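Local coordinates for killer cell lectin-like receptor 3 (PDB 3C8J), which acts as a receptor on natural killer cells for class I MHC molecules, at residues Y83-F94 and E123-V131; C108-L116 and Y190-L198. The protein carries 4 engineered substitutions. All coordinates share one frame; numbering follows the deposited sequence.

Contact 1: Y83-F94 and E123-V131; sequences YWFCYSTKCYYF and ELKFLQRHV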
# COMPACT_ATOMS: atom_id res chain seq x y z
N TYR A 83 -11.96 7.54 2.73
CA TYR A 83 -11.24 6.93 1.61
C TYR A 83 -10.51 5.70 2.13
O TYR A 83 -10.32 5.56 3.35
CB TYR A 83 -10.28 7.91 0.91
CG TYR A 83 -9.07 8.32 1.72
CD1 TYR A 83 -7.86 7.66 1.60
CD2 TYR A 83 -9.17 9.37 2.64
CE1 TYR A 83 -6.76 8.04 2.36
CE2 TYR A 83 -8.11 9.75 3.41
CZ TYR A 83 -6.90 9.10 3.28
OH TYR A 83 -5.86 9.52 4.07
N TRP A 84 -10.11 4.80 1.24
CA TRP A 84 -9.28 3.70 1.65
C TRP A 84 -7.96 3.65 0.87
O TRP A 84 -7.85 4.20 -0.22
CB TRP A 84 -10.04 2.39 1.58
CG TRP A 84 -10.53 2.01 0.21
CD1 TRP A 84 -11.68 2.44 -0.41
CD2 TRP A 84 -9.88 1.14 -0.72
NE1 TRP A 84 -11.79 1.88 -1.66
CE2 TRP A 84 -10.71 1.07 -1.87
CE3 TRP A 84 -8.70 0.40 -0.68
CZ2 TRP A 84 -10.38 0.28 -2.98
CZ3 TRP A 84 -8.37 -0.39 -1.79
CH2 TRP A 84 -9.22 -0.44 -2.92
N PHE A 85 -6.98 2.95 1.43
CA PHE A 85 -5.59 3.01 0.99
C PHE A 85 -4.84 1.80 1.58
O PHE A 85 -4.98 1.49 2.78
CB PHE A 85 -4.97 4.30 1.55
CG PHE A 85 -3.69 4.73 0.87
CD1 PHE A 85 -3.71 5.65 -0.19
CD2 PHE A 85 -2.45 4.26 1.33
CE1 PHE A 85 -2.53 6.08 -0.77
CE2 PHE A 85 -1.25 4.67 0.69
CZ PHE A 85 -1.31 5.57 -0.34
N CYS A 86 -4.08 1.12 0.75
CA CYS A 86 -3.34 -0.04 1.22
C CYS A 86 -1.87 0.29 1.34
O CYS A 86 -1.38 1.25 0.75
CB CYS A 86 -3.54 -1.22 0.30
SG CYS A 86 -5.25 -1.61 0.14
N TYR A 87 -1.17 -0.51 2.12
CA TYR A 87 0.24 -0.33 2.30
C TYR A 87 0.79 -1.64 2.78
O TYR A 87 0.31 -2.22 3.75
CB TYR A 87 0.53 0.80 3.30
CG TYR A 87 2.01 1.05 3.41
CD1 TYR A 87 2.73 1.56 2.33
CD2 TYR A 87 2.72 0.71 4.58
CE1 TYR A 87 4.10 1.75 2.39
CE2 TYR A 87 4.11 0.90 4.65
CZ TYR A 87 4.78 1.42 3.54
OH TYR A 87 6.13 1.65 3.57
N SER A 88 1.81 -2.11 2.06
CA SER A 88 2.43 -3.39 2.36
C SER A 88 1.35 -4.46 2.21
O SER A 88 0.70 -4.50 1.18
CB SER A 88 3.07 -3.36 3.76
OG SER A 88 3.99 -4.42 3.93
N THR A 89 1.13 -5.28 3.23
CA THR A 89 0.04 -6.26 3.15
C THR A 89 -1.18 -5.90 4.01
O THR A 89 -1.85 -6.76 4.52
CB THR A 89 0.51 -7.74 3.49
OG1 THR A 89 1.03 -7.81 4.82
CG2 THR A 89 1.56 -8.23 2.52
N LYS A 90 -1.49 -4.62 4.12
CA LYS A 90 -2.60 -4.19 4.99
C LYS A 90 -3.42 -3.09 4.30
O LYS A 90 -2.87 -2.31 3.53
CB LYS A 90 -1.98 -3.64 6.27
CG LYS A 90 -2.89 -3.66 7.42
CD LYS A 90 -2.21 -3.29 8.76
CE LYS A 90 -3.30 -3.07 9.83
NZ LYS A 90 -2.75 -2.96 11.21
N CYS A 91 -4.72 -3.00 4.56
CA CYS A 91 -5.46 -1.83 4.07
C CYS A 91 -6.20 -1.10 5.17
O CYS A 91 -6.57 -1.71 6.17
CB CYS A 91 -6.43 -2.14 2.92
SG CYS A 91 -5.69 -3.02 1.55
N TYR A 92 -6.38 0.20 4.95
CA TYR A 92 -6.97 1.09 5.92
C TYR A 92 -8.13 1.89 5.33
O TYR A 92 -8.17 2.15 4.12
CB TYR A 92 -5.92 2.09 6.43
CG TYR A 92 -4.61 1.50 6.86
CD1 TYR A 92 -3.60 1.28 5.95
CD2 TYR A 92 -4.38 1.15 8.20
CE1 TYR A 92 -2.38 0.73 6.34
CE2 TYR A 92 -3.15 0.61 8.62
CZ TYR A 92 -2.17 0.40 7.68
OH TYR A 92 -0.97 -0.15 8.06
N TYR A 93 -9.03 2.31 6.20
CA TYR A 93 -10.06 3.29 5.93
C TYR A 93 -9.74 4.51 6.78
O TYR A 93 -9.58 4.41 8.01
CB TYR A 93 -11.45 2.80 6.38
CG TYR A 93 -12.23 2.02 5.36
CD1 TYR A 93 -12.43 0.66 5.51
CD2 TYR A 93 -12.81 2.65 4.26
CE1 TYR A 93 -13.14 -0.06 4.60
CE2 TYR A 93 -13.53 1.91 3.32
CZ TYR A 93 -13.69 0.56 3.51
OH TYR A 93 -14.40 -0.20 2.62
N PHE A 94 -9.67 5.67 6.15
CA PHE A 94 -9.53 6.88 6.95
C PHE A 94 -10.88 7.54 6.87
O PHE A 94 -11.29 8.00 5.80
CB PHE A 94 -8.40 7.77 6.44
CG PHE A 94 -7.06 7.07 6.38
CD1 PHE A 94 -6.74 6.28 5.31
CD2 PHE A 94 -6.13 7.21 7.39
CE1 PHE A 94 -5.51 5.63 5.24
CE2 PHE A 94 -4.88 6.56 7.33
CZ PHE A 94 -4.59 5.77 6.26
N GLU A 123 4.95 0.89 10.98
CA GLU A 123 3.57 1.15 10.63
C GLU A 123 3.10 2.48 11.21
O GLU A 123 2.50 3.28 10.49
CB GLU A 123 2.66 0.01 11.06
CG GLU A 123 1.22 0.25 10.62
CD GLU A 123 0.27 -0.84 11.01
OE1 GLU A 123 -0.72 -1.00 10.27
OE2 GLU A 123 0.48 -1.53 12.04
N LEU A 124 3.36 2.73 12.49
CA LEU A 124 3.01 4.02 13.09
C LEU A 124 3.52 5.20 12.23
O LEU A 124 2.75 6.07 11.81
CB LEU A 124 3.51 4.15 14.54
CG LEU A 124 3.47 5.54 15.20
CD1 LEU A 124 2.10 6.23 15.10
CD2 LEU A 124 3.89 5.48 16.63
N LYS A 125 4.82 5.21 11.97
CA LYS A 125 5.45 6.26 11.18
C LYS A 125 4.88 6.32 9.77
O LYS A 125 4.66 7.42 9.26
CB LYS A 125 6.96 6.09 11.14
CG LYS A 125 7.59 6.28 12.51
CD LYS A 125 9.05 6.65 12.44
CE LYS A 125 9.72 6.41 13.78
NZ LYS A 125 11.18 6.30 13.62
N PHE A 126 4.60 5.18 9.15
CA PHE A 126 3.97 5.27 7.85
C PHE A 126 2.65 6.05 7.95
O PHE A 126 2.37 6.90 7.13
CB PHE A 126 3.70 3.91 7.24
CG PHE A 126 2.63 3.96 6.19
CD1 PHE A 126 2.90 4.47 4.94
CD2 PHE A 126 1.35 3.54 6.47
CE1 PHE A 126 1.92 4.55 3.97
CE2 PHE A 126 0.35 3.61 5.49
CZ PHE A 126 0.63 4.12 4.25
N LEU A 127 1.84 5.73 8.94
CA LEU A 127 0.55 6.39 9.10
C LEU A 127 0.69 7.90 9.30
O LEU A 127 -0.00 8.68 8.63
CB LEU A 127 -0.23 5.78 10.23
CG LEU A 127 -0.71 4.37 9.90
CD1 LEU A 127 -1.16 3.67 11.15
CD2 LEU A 127 -1.83 4.42 8.83
N GLN A 128 1.64 8.30 10.14
CA GLN A 128 1.83 9.71 10.43
C GLN A 128 2.35 10.51 9.23
O GLN A 128 1.94 11.66 8.99
CB GLN A 128 2.72 9.89 11.63
CG GLN A 128 2.17 9.25 12.87
CD GLN A 128 3.13 9.30 14.03
OE1 GLN A 128 4.31 8.96 13.91
NE2 GLN A 128 2.63 9.71 15.17
N ARG A 129 3.25 9.90 8.45
CA ARG A 129 3.65 10.51 7.20
C ARG A 129 2.45 10.61 6.25
O ARG A 129 2.37 11.52 5.46
CB ARG A 129 4.76 9.69 6.54
CG ARG A 129 6.13 9.82 7.19
CD ARG A 129 7.20 9.02 6.40
NE ARG A 129 7.54 7.71 7.00
CZ ARG A 129 7.26 6.54 6.42
NH1 ARG A 129 6.65 6.51 5.24
NH2 ARG A 129 7.60 5.40 6.99
N HIS A 130 1.52 9.65 6.33
CA HIS A 130 0.46 9.54 5.33
C HIS A 130 -0.69 10.52 5.59
O HIS A 130 -1.16 11.26 4.73
CB HIS A 130 -0.10 8.13 5.35
CG HIS A 130 -1.32 7.99 4.51
ND1 HIS A 130 -1.25 7.95 3.13
CD2 HIS A 130 -2.63 7.96 4.83
CE1 HIS A 130 -2.47 7.87 2.64
NE2 HIS A 130 -3.33 7.89 3.65
N VAL A 131 -1.14 10.48 6.83
CA VAL A 131 -2.32 11.14 7.29
C VAL A 131 -2.35 12.62 6.87
O VAL A 131 -1.30 13.30 6.87
CB VAL A 131 -2.39 10.88 8.80
CG1 VAL A 131 -2.39 12.14 9.64
CG2 VAL A 131 -3.47 9.83 9.13

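Contact 2: C108-L116 and Y190-L198; sequences CQHYGVPIL and YYCICGKKL. Engineered in segment 108-116: Gly112 (natural residue Ser).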
# COMPACT_ATOMS: atom_id res chain seq x y z
N CYS A 108 -16.23 1.60 11.91
CA CYS A 108 -15.29 0.62 11.41
C CYS A 108 -15.94 -0.77 11.34
O CYS A 108 -15.77 -1.47 10.34
CB CYS A 108 -14.03 0.58 12.28
SG CYS A 108 -12.81 1.94 12.08
N GLN A 109 -16.69 -1.16 12.37
CA GLN A 109 -17.40 -2.45 12.37
C GLN A 109 -18.34 -2.53 11.18
O GLN A 109 -18.38 -3.55 10.50
CB GLN A 109 -18.22 -2.68 13.66
CG GLN A 109 -17.61 -3.69 14.64
CD GLN A 109 -17.20 -5.02 13.99
OE1 GLN A 109 -16.01 -5.25 13.74
NE2 GLN A 109 -18.18 -5.88 13.69
N HIS A 110 -19.08 -1.46 10.94
CA HIS A 110 -20.04 -1.39 9.86
C HIS A 110 -19.44 -1.72 8.48
O HIS A 110 -20.15 -2.15 7.59
CB HIS A 110 -20.70 -0.03 9.84
CG HIS A 110 -21.77 0.10 8.80
ND1 HIS A 110 -21.58 0.79 7.62
CD2 HIS A 110 -23.03 -0.39 8.75
CE1 HIS A 110 -22.68 0.73 6.89
NE2 HIS A 110 -23.57 0.02 7.56
N TYR A 111 -18.14 -1.51 8.30
CA TYR A 111 -17.49 -1.92 7.05
C TYR A 111 -16.74 -3.23 7.20
O TYR A 111 -16.03 -3.64 6.29
CB TYR A 111 -16.55 -0.83 6.54
CG TYR A 111 -17.27 0.45 6.30
CD1 TYR A 111 -17.02 1.56 7.09
CD2 TYR A 111 -18.23 0.55 5.30
CE1 TYR A 111 -17.70 2.76 6.89
CE2 TYR A 111 -18.91 1.72 5.08
CZ TYR A 111 -18.65 2.83 5.89
OH TYR A 111 -19.32 4.01 5.69
N GLY A 112 -16.88 -3.88 8.36
CA GLY A 112 -16.13 -5.10 8.65
C GLY A 112 -14.62 -4.92 8.71
O GLY A 112 -13.89 -5.89 8.60
N VAL A 113 -14.15 -3.70 8.87
CA VAL A 113 -12.72 -3.44 9.00
C VAL A 113 -12.56 -2.73 10.32
O VAL A 113 -12.91 -1.57 10.43
CB VAL A 113 -12.18 -2.59 7.83
CG1 VAL A 113 -10.73 -2.25 8.03
CG2 VAL A 113 -12.36 -3.33 6.50
N PRO A 114 -12.05 -3.44 11.34
CA PRO A 114 -12.15 -2.87 12.69
C PRO A 114 -11.19 -1.69 12.95
O PRO A 114 -10.24 -1.48 12.22
CB PRO A 114 -11.83 -4.07 13.60
CG PRO A 114 -11.87 -5.32 12.66
CD PRO A 114 -11.43 -4.77 11.34
N ILE A 115 -11.48 -0.92 14.00
CA ILE A 115 -10.67 0.24 14.37
C ILE A 115 -9.20 -0.15 14.48
O ILE A 115 -8.87 -1.25 14.92
CB ILE A 115 -11.26 0.96 15.64
CG1 ILE A 115 -10.54 2.26 15.97
CG2 ILE A 115 -11.36 0.01 16.85
CD1 ILE A 115 -11.14 3.00 17.19
N LEU A 116 -8.31 0.74 14.06
CA LEU A 116 -6.90 0.39 13.84
C LEU A 116 -6.14 -0.19 15.02
O LEU A 116 -6.14 0.35 16.12
CB LEU A 116 -6.13 1.58 13.28
CG LEU A 116 -4.67 1.31 12.91
CD1 LEU A 116 -4.54 0.35 11.75
CD2 LEU A 116 -3.96 2.60 12.64
N TYR A 190 -13.11 13.21 16.87
CA TYR A 190 -11.94 13.16 16.01
C TYR A 190 -12.21 12.32 14.77
O TYR A 190 -13.24 11.64 14.65
CB TYR A 190 -10.74 12.56 16.75
CG TYR A 190 -10.09 13.46 17.76
CD1 TYR A 190 -9.46 12.92 18.88
CD2 TYR A 190 -10.10 14.86 17.61
CE1 TYR A 190 -8.85 13.73 19.83
CE2 TYR A 190 -9.48 15.70 18.56
CZ TYR A 190 -8.85 15.11 19.67
OH TYR A 190 -8.25 15.89 20.66
N TYR A 191 -11.26 12.34 13.85
CA TYR A 191 -11.28 11.42 12.73
C TYR A 191 -11.03 10.00 13.25
O TYR A 191 -10.94 9.77 14.46
CB TYR A 191 -10.19 11.79 11.75
CG TYR A 191 -10.33 13.15 11.14
CD1 TYR A 191 -9.20 13.90 10.83
CD2 TYR A 191 -11.58 13.67 10.82
CE1 TYR A 191 -9.31 15.15 10.23
CE2 TYR A 191 -11.71 14.93 10.22
CZ TYR A 191 -10.56 15.66 9.92
OH TYR A 191 -10.66 16.91 9.33
N CYS A 192 -10.90 9.05 12.34
CA CYS A 192 -10.94 7.66 12.68
C CYS A 192 -10.23 6.83 11.62
O CYS A 192 -10.43 7.05 10.42
CB CYS A 192 -12.41 7.28 12.79
SG CYS A 192 -12.76 5.59 12.98
N ILE A 193 -9.40 5.88 12.07
CA ILE A 193 -8.70 4.96 11.16
C ILE A 193 -9.09 3.51 11.39
O ILE A 193 -8.95 2.99 12.50
CB ILE A 193 -7.16 5.04 11.29
CG1 ILE A 193 -6.68 6.49 11.29
CG2 ILE A 193 -6.51 4.25 10.14
CD1 ILE A 193 -5.17 6.66 11.33
N CYS A 194 -9.54 2.85 10.33
CA CYS A 194 -9.85 1.42 10.39
C CYS A 194 -8.73 0.68 9.70
O CYS A 194 -8.18 1.17 8.73
CB CYS A 194 -11.17 1.11 9.69
SG CYS A 194 -12.58 2.17 10.09
N GLY A 195 -8.38 -0.51 10.18
CA GLY A 195 -7.31 -1.26 9.56
C GLY A 195 -7.55 -2.75 9.53
O GLY A 195 -8.25 -3.27 10.37
N LYS A 196 -6.96 -3.45 8.55
CA LYS A 196 -7.12 -4.89 8.46
C LYS A 196 -6.04 -5.57 7.59
O LYS A 196 -5.79 -5.12 6.48
CB LYS A 196 -8.54 -5.23 7.99
CG LYS A 196 -8.68 -6.45 7.09
CD LYS A 196 -9.94 -7.24 7.41
CE LYS A 196 -9.66 -8.28 8.47
NZ LYS A 196 -10.82 -9.19 8.65
N LYS A 197 -5.43 -6.62 8.13
CA LYS A 197 -4.43 -7.43 7.45
C LYS A 197 -5.04 -8.20 6.26
O LYS A 197 -6.13 -8.78 6.36
CB LYS A 197 -3.80 -8.47 8.40
CG LYS A 197 -3.13 -7.90 9.67
CD LYS A 197 -1.94 -8.79 10.19
CE LYS A 197 -2.33 -10.21 10.65
NZ LYS A 197 -2.75 -10.31 12.11
N LEU A 198 -4.32 -8.21 5.15
CA LEU A 198 -4.70 -9.08 4.07
C LEU A 198 -4.13 -10.46 4.34
O LEU A 198 -3.00 -10.60 4.80
CB LEU A 198 -4.20 -8.54 2.73
CG LEU A 198 -4.58 -7.09 2.45
CD1 LEU A 198 -4.10 -6.66 1.11
CD2 LEU A 198 -6.08 -6.89 2.56

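Contact 1: Y83-F94 and E123-V131
The N-terminal beta hairpin of the C-type lectin-like domain packs on helix 121-130 through an aromatic layer, with Tyr87 and Phe126 stacked face to face. Their ring centroids are 3.8 Å apart and their planes differ by 6°. With CG anti to the backbone N in both (chi1 -176° for Tyr87, 158° for Phe126), each ring is carried out towards the other segment, and the two side chains overlap head to tail. Phe85 CE2 meets the edge of the Phe126 ring, 4.1 Å from Phe126 CZ. One helical turn on, His130 joins Tyr83, Phe85 and Phe94 in an aromatic cluster. His130 CE1 lies over the centre of the Phe85 ring. On Phe94, CZ reaches His130 CD2 at 3.3 Å, with the rings oblique. Tyr83 OH and His130 NE2 share a hydrogen bond of 3.0 Å.

At the turn end of the hairpin, Lys90 NZ makes a salt bridge to Glu123 OE1 at 3.0 Å; Glu123 OE1 accepts on its syn lone pair, the side facing OE2. Lys90 NZ also bonds Lys117 O, and Glu123 OE2 takes Glu119 N. Tyr92 OH donates to the same OE1; its modelled 2.4 Å separation from Glu123 OE1 is doubtfully short. Leu127 CD2 sits over the face of the Tyr92 ring as a CH-pi contact.

Across the dimer interface, Phe85 and Tyr87 meet Tyr87 and Phe85 of the second subunit edge to face. The same hairpin residues thus serve both the helix and the dimer. The lysine at OE1 and the Glu119 N-H at OE2 would probably favour the charged form of Glu123.

Contact 2: C108-L116 and Y190-L198
Cys108 SG is bonded to Cys194 SG at 2.0 Å, with chi3 at -93°. This disulfide ties the end of helix 101-110 to strand 190-197. In both cysteines SG is anti to the carbonyl carbon, which brings the two sulfurs together from helix and strand. Beside it, Val113 CG1 lies 3.8 Å from Cys194 CB and reaches along the strand to Lys196 CB at 3.7 Å.

Two backbone hydrogen bonds follow. Gly195 N donates to Pro114 O at 2.9 Å, and the bond is fairly straight, 163° at the hydrogen. Leu116 N donates to Ile193 O at 2.8 Å, with the donor tilted from the carbonyl plane. Together they form a single beta bridge pairing Ile115 with Cys194. The Leu116 and Ile193 side chains leave the bridge alongside each other in a common direction, with Leu116 CD2 3.9 Å from Ile193 CG2. The other Leu116 branch, CD1, lies against Gly195 CA at 3.9 Å.

In the C-type lectin-like fold a conserved disulfide joins the first helix to the last strand, and Cys108-Cys194 is consistent with it. Cys104-Cys192 is a further link between the same two elements, with Cys192 SG 3.8 Å from Cys108 SG.

Further out, a Schellman motif ends the helix. Val113 N bonds Cys108 O and Gly112 N bonds Gln109 O, with Gly112, an engineered residue, at positive phi. Tyr111 N also reaches Cys108 O, from the opposite face of its plane to Val113 N. Ile115 packs back on Trp101 and Cys104 of the helix, and Leu116 on Ile138 of strand 136-143.

The centres of the two contacts lie about 11 Å apart within one C-type lectin-like domain. Their segments alternate along the chain: 83-94, 108-116, 123-131, then 190-198. Strands 90-96 and 190-197 are antiparallel neighbours in the sheet, and the backbones of Tyr93 and Cys194 pair there. Helices 101-110 and 121-130, consecutive in the chain, each pack against this sheet, one in each contact. Leu116 of contact 2 touches Leu127 of contact 1, so the two contacts pack directly against each other. Both contacts also reach the second subunit, contact 1 through hairpin residues such as Phe85 and Tyr87 and contact 2 through Val113 and Leu198, so both lie close to the homodimer interface.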